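PDB 5I01: phosphoheptose isomerase from Neisseria gonorrhoeae, which probably catalyses the zinc-dependent isomerization of sedoheptulose 7-phosphate to D-glycero-D-manno-heptose 7-phosphate, working as a homotetramer. Local coordinates for residues Lys26-Leu38 against Leu159-Pro171. The protein carries 1 engineered substitution. Sequence-based numbering, arbitrary orientation.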
loop_
_atom_site.group_PDB
_atom_site.type_symbol
_atom_site.label_atom_id
_atom_site.label_comp_id
_atom_site.label_asym_id
_atom_site.label_seq_id
_atom_site.Cartn_x
_atom_site.Cartn_y
_atom_site.Cartn_z
ATOM N N LYS A 26 23.045 20.459 -16.932
ATOM C CA LYS A 26 24.486 20.717 -17.025
ATOM C C LYS A 26 25.346 19.725 -16.228
ATOM O O LYS A 26 26.451 19.406 -16.651
ATOM C CB LYS A 26 24.814 22.158 -16.598
ATOM C CG LYS A 26 24.211 23.209 -17.520
ATOM C CD LYS A 26 24.485 24.639 -17.081
ATOM C CE LYS A 26 23.751 25.608 -18.003
ATOM N NZ LYS A 26 24.127 27.043 -17.819
ATOM N N ILE A 27 24.848 19.232 -15.094
ATOM C CA ILE A 27 25.686 18.485 -14.139
ATOM C C ILE A 27 25.235 17.057 -13.746
ATOM O O ILE A 27 25.934 16.400 -12.978
ATOM C CB ILE A 27 25.899 19.330 -12.861
ATOM C CG1 ILE A 27 24.578 19.568 -12.103
ATOM C CG2 ILE A 27 26.545 20.668 -13.209
ATOM C CD1 ILE A 27 24.739 19.589 -10.596
ATOM N N LEU A 28 24.095 16.581 -14.263
ATOM C CA LEU A 28 23.544 15.258 -13.907
ATOM C C LEU A 28 23.478 14.276 -15.072
ATOM O O LEU A 28 22.929 13.192 -14.918
ATOM C CB LEU A 28 22.145 15.407 -13.288
ATOM C CG LEU A 28 22.090 16.004 -11.880
ATOM C CD1 LEU A 28 20.658 16.291 -11.442
ATOM C CD2 LEU A 28 22.777 15.070 -10.896
ATOM N N VAL A 29 24.060 14.612 -16.220
ATOM C CA VAL A 29 24.069 13.667 -17.332
ATOM C C VAL A 29 25.051 12.529 -17.053
ATOM O O VAL A 29 24.654 11.372 -17.131
ATOM C CB VAL A 29 24.339 14.338 -18.693
ATOM C CG1 VAL A 29 24.389 13.299 -19.814
ATOM C CG2 VAL A 29 23.240 15.346 -18.994
ATOM N N GLU A 30 26.303 12.847 -16.708
ATOM C CA GLU A 30 27.326 11.793 -16.456
ATOM C C GLU A 30 26.974 10.878 -15.257
ATOM O O GLU A 30 27.054 9.653 -15.388
ATOM C CB GLU A 30 28.765 12.366 -16.294
ATOM C CG GLU A 30 29.335 13.126 -17.495
ATOM C CD GLU A 30 29.723 12.246 -18.687
ATOM O OE1 GLU A 30 29.597 10.998 -18.613
ATOM O OE2 GLU A 30 30.159 12.816 -19.720
ATOM N N PRO A 31 26.575 11.461 -14.098
ATOM C CA PRO A 31 26.164 10.624 -12.957
ATOM C C PRO A 31 24.964 9.713 -13.242
ATOM O O PRO A 31 25.009 8.538 -12.884
ATOM C CB PRO A 31 25.816 11.655 -11.874
ATOM C CG PRO A 31 26.584 12.868 -12.239
ATOM C CD PRO A 31 26.557 12.892 -13.735
ATOM N N THR A 32 23.914 10.248 -13.873
ATOM C CA THR A 32 22.748 9.442 -14.294
ATOM C C THR A 32 23.169 8.227 -15.142
ATOM O O THR A 32 22.638 7.126 -14.947
ATOM C CB THR A 32 21.665 10.282 -15.041
ATOM O OG1 THR A 32 21.245 11.362 -14.213
ATOM C CG2 THR A 32 20.433 9.460 -15.369
ATOM N N VAL A 33 24.126 8.416 -16.051
ATOM C CA VAL A 33 24.659 7.295 -16.834
ATOM C C VAL A 33 25.359 6.289 -15.902
ATOM O O VAL A 33 25.119 5.088 -16.008
ATOM C CB VAL A 33 25.593 7.761 -17.981
ATOM C CG1 VAL A 33 26.235 6.573 -18.688
ATOM C CG2 VAL A 33 24.819 8.591 -19.002
ATOM N N GLN A 34 26.191 6.773 -14.983
ATOM C CA GLN A 34 26.874 5.896 -14.014
ATOM C C GLN A 34 25.882 5.079 -13.177
ATOM O O GLN A 34 26.131 3.904 -12.906
ATOM C CB GLN A 34 27.769 6.691 -13.047
ATOM C CG GLN A 34 28.987 7.386 -13.633
ATOM C CD GLN A 34 29.694 8.237 -12.578
ATOM O OE1 GLN A 34 30.056 7.733 -11.506
ATOM N NE2 GLN A 34 29.873 9.536 -12.863
ATOM N N ALA A 35 24.781 5.714 -12.756
ATOM C CA ALA A 35 23.734 5.056 -11.962
ATOM C C ALA A 35 23.012 3.955 -12.738
ATOM O O ALA A 35 22.742 2.874 -12.198
ATOM C CB ALA A 35 22.728 6.077 -11.462
ATOM N N ALA A 36 22.701 4.240 -14.001
ATOM C CA ALA A 36 22.081 3.269 -14.888
ATOM C C ALA A 36 23.017 2.091 -15.198
ATOM O O ALA A 36 22.587 0.929 -15.183
ATOM C CB ALA A 36 21.645 3.953 -16.174
ATOM N N GLU A 37 24.284 2.398 -15.486
ATOM C CA GLU A 37 25.310 1.371 -15.729
ATOM C C GLU A 37 25.411 0.420 -14.543
ATOM O O GLU A 37 25.430 -0.797 -14.722
ATOM C CB GLU A 37 26.685 2.010 -16.028
ATOM C CG GLU A 37 26.815 2.554 -17.454
ATOM C CD GLU A 37 28.103 3.341 -17.732
ATOM O OE1 GLU A 37 28.803 3.765 -16.778
ATOM O OE2 GLU A 37 28.415 3.549 -18.932
ATOM N N LEU A 38 25.450 0.987 -13.338
ATOM C CA LEU A 38 25.472 0.200 -12.101
ATOM C C LEU A 38 24.254 -0.725 -11.934
ATOM O O LEU A 38 24.396 -1.855 -11.473
ATOM C CB LEU A 38 25.583 1.128 -10.889
ATOM C CG LEU A 38 25.612 0.451 -9.518
ATOM C CD1 LEU A 38 26.692 -0.622 -9.460
ATOM C CD2 LEU A 38 25.817 1.491 -8.430
ATOM N N LEU A 159 28.701 8.315 1.247
ATOM C CA LEU A 159 28.872 7.354 0.131
ATOM C C LEU A 159 30.318 6.874 -0.139
ATOM O O LEU A 159 31.263 7.659 -0.108
ATOM C CB LEU A 159 28.312 7.945 -1.168
ATOM C CG LEU A 159 26.876 8.491 -1.181
ATOM C CD1 LEU A 159 26.485 8.864 -2.602
ATOM C CD2 LEU A 159 25.871 7.511 -0.589
ATOM N N LYS A 160 30.465 5.587 -0.444
ATOM C CA LYS A 160 31.737 5.032 -0.922
ATOM C C LYS A 160 32.011 5.430 -2.383
ATOM O O LYS A 160 31.118 5.906 -3.085
ATOM C CB LYS A 160 31.728 3.499 -0.839
ATOM C CG LYS A 160 31.465 2.892 0.533
ATOM C CD LYS A 160 31.654 1.380 0.451
ATOM C CE LYS A 160 31.207 0.626 1.700
ATOM N NZ LYS A 160 31.708 1.219 2.974
ATOM N N ASP A 161 33.251 5.211 -2.828
ATOM C CA ASP A 161 33.666 5.404 -4.240
ATOM C C ASP A 161 32.755 4.710 -5.249
ATOM O O ASP A 161 32.475 5.255 -6.312
ATOM C CB ASP A 161 35.104 4.864 -4.473
ATOM C CG ASP A 161 36.176 5.944 -4.377
ATOM O OD1 ASP A 161 36.012 7.016 -5.005
ATOM O OD2 ASP A 161 37.205 5.706 -3.700
ATOM N N THR A 162 32.332 3.493 -4.911
ATOM C CA THR A 162 31.514 2.641 -5.791
ATOM C C THR A 162 30.008 2.983 -5.827
ATOM O O THR A 162 29.251 2.335 -6.551
ATOM C CB THR A 162 31.674 1.160 -5.386
ATOM O OG1 THR A 162 31.520 1.032 -3.966
ATOM C CG2 THR A 162 33.047 0.645 -5.774
ATOM N N ASP A 163 29.577 3.975 -5.046
ATOM C CA ASP A 163 28.194 4.457 -5.074
ATOM C C ASP A 163 28.079 5.625 -6.064
ATOM O O ASP A 163 29.087 6.140 -6.542
ATOM C CB ASP A 163 27.758 4.922 -3.671
ATOM C CG ASP A 163 27.856 3.819 -2.599
ATOM O OD1 ASP A 163 27.676 2.615 -2.895
ATOM O OD2 ASP A 163 28.079 4.176 -1.425
ATOM N N VAL A 164 26.847 6.044 -6.353
ATOM C CA VAL A 164 26.574 7.134 -7.303
ATOM C C VAL A 164 25.619 8.146 -6.670
ATOM O O VAL A 164 24.534 7.784 -6.231
ATOM C CB VAL A 164 25.967 6.605 -8.626
ATOM C CG1 VAL A 164 25.657 7.749 -9.587
ATOM C CG2 VAL A 164 26.911 5.612 -9.286
ATOM N N LEU A 165 26.035 9.408 -6.628
ATOM C CA LEU A 165 25.232 10.478 -6.047
ATOM C C LEU A 165 24.577 11.223 -7.175
ATOM O O LEU A 165 25.268 11.709 -8.063
ATOM C CB LEU A 165 26.098 11.451 -5.237
ATOM C CG LEU A 165 25.396 12.676 -4.629
ATOM C CD1 LEU A 165 24.311 12.269 -3.646
ATOM C CD2 LEU A 165 26.407 13.590 -3.963
ATOM N N LEU A 166 23.250 11.307 -7.126
ATOM C CA LEU A 166 22.463 12.122 -8.035
ATOM C C LEU A 166 21.841 13.252 -7.202
ATOM O O LEU A 166 20.719 13.142 -6.685
ATOM C CB LEU A 166 21.401 11.268 -8.756
ATOM C CG LEU A 166 21.890 10.055 -9.567
ATOM C CD1 LEU A 166 20.753 9.249 -10.168
ATOM C CD2 LEU A 166 22.808 10.489 -10.685
ATOM N N ASN A 167 22.590 14.336 -7.052
ATOM C CA ASN A 167 22.102 15.480 -6.306
ATOM C C ASN A 167 21.490 16.516 -7.242
ATOM O O ASN A 167 22.123 16.935 -8.209
ATOM C CB ASN A 167 23.209 16.122 -5.469
ATOM C CG ASN A 167 22.675 17.198 -4.562
ATOM O OD1 ASN A 167 21.945 16.919 -3.605
ATOM N ND2 ASN A 167 22.974 18.437 -4.890
ATOM N N VAL A 168 20.256 16.911 -6.934
ATOM C CA VAL A 168 19.588 18.005 -7.602
ATOM C C VAL A 168 19.964 19.285 -6.855
ATOM O O VAL A 168 19.563 19.454 -5.703
ATOM C CB VAL A 168 18.056 17.808 -7.592
ATOM C CG1 VAL A 168 17.352 18.995 -8.237
ATOM C CG2 VAL A 168 17.687 16.515 -8.310
ATOM N N PRO A 169 20.741 20.191 -7.491
ATOM C CA PRO A 169 21.181 21.382 -6.761
ATOM C C PRO A 169 20.087 22.452 -6.753
ATOM O O PRO A 169 20.095 23.373 -7.573
ATOM C CB PRO A 169 22.418 21.814 -7.546
ATOM C CG PRO A 169 22.079 21.459 -8.954
ATOM C CD PRO A 169 21.236 20.208 -8.881
ATOM N N HIS A 170 19.130 22.297 -5.849
ATOM C CA HIS A 170 18.007 23.225 -5.746
ATOM C C HIS A 170 17.479 23.259 -4.317
ATOM O O HIS A 170 17.512 22.240 -3.643
ATOM C CB HIS A 170 16.892 22.851 -6.732
ATOM C CG HIS A 170 16.010 24.005 -7.084
ATOM N ND1 HIS A 170 14.903 24.336 -6.339
ATOM C CD2 HIS A 170 16.106 24.950 -8.048
ATOM C CE1 HIS A 170 14.340 25.422 -6.839
ATOM N NE2 HIS A 170 15.042 25.806 -7.887
ATOM N N PRO A 171 17.035 24.435 -3.833
ATOM C CA PRO A 171 16.521 24.512 -2.460
ATOM C C PRO A 171 15.131 23.890 -2.213
ATOM O O PRO A 171 14.901 23.279 -1.168
ATOM C CB PRO A 171 16.456 26.028 -2.202
ATOM C CG PRO A 171 16.351 26.645 -3.541
ATOM C CD PRO A 171 17.223 25.784 -4.402
#
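In the SIS fold of this isomerase, V164 and L166 lie on strand 164-168, the outermost strand at one end of the parallel sheet within the chain, and pack against helix 29-44 through P31 and A35. The segment axes approach to 8.0 Å and run closer to antiparallel than parallel, at 137°. A35 suits the point of closest backbone approach: its lone methyl lets V164 come near, and A35 CB lies 3.9 Å from V164 CG1 while also touching a methyl of L166. With chi1 at 179°, V164 sends CG1 to A35 and the carbonyl oxygen of P31, and CG2 to CB of Q34; branching at CB lets one residue cover both. L166 is long enough for its end to reach the helix although its first bond does not point there: CD2 presses into the first helical turn, 3.4 Å from P31 CB. P31 fits here because a first turn needs no N-H from it, and its ring offers a rigid apolar surface. L28 occupies the N-cap position; its carbonyl oxygen accepts from both T32 N and T32 OG1, so the hydroxyl of T32 is bonded even though it borders L166 CD2. The flexible apolar ends of L28 and I27 extend the contact: L28 CD2 rests 3.3 Å from N167 O, and I27 CD1 meets P169 CG tip to tip at 3.6 Å. N167 turns its amide to T148 and R150, while V29, pointing away from the strand, and T32 pack on V10 of a second subunit. With no hydrogen bond between the two segments, the fit rests on apolar side chains packed against each other and against backbone atoms.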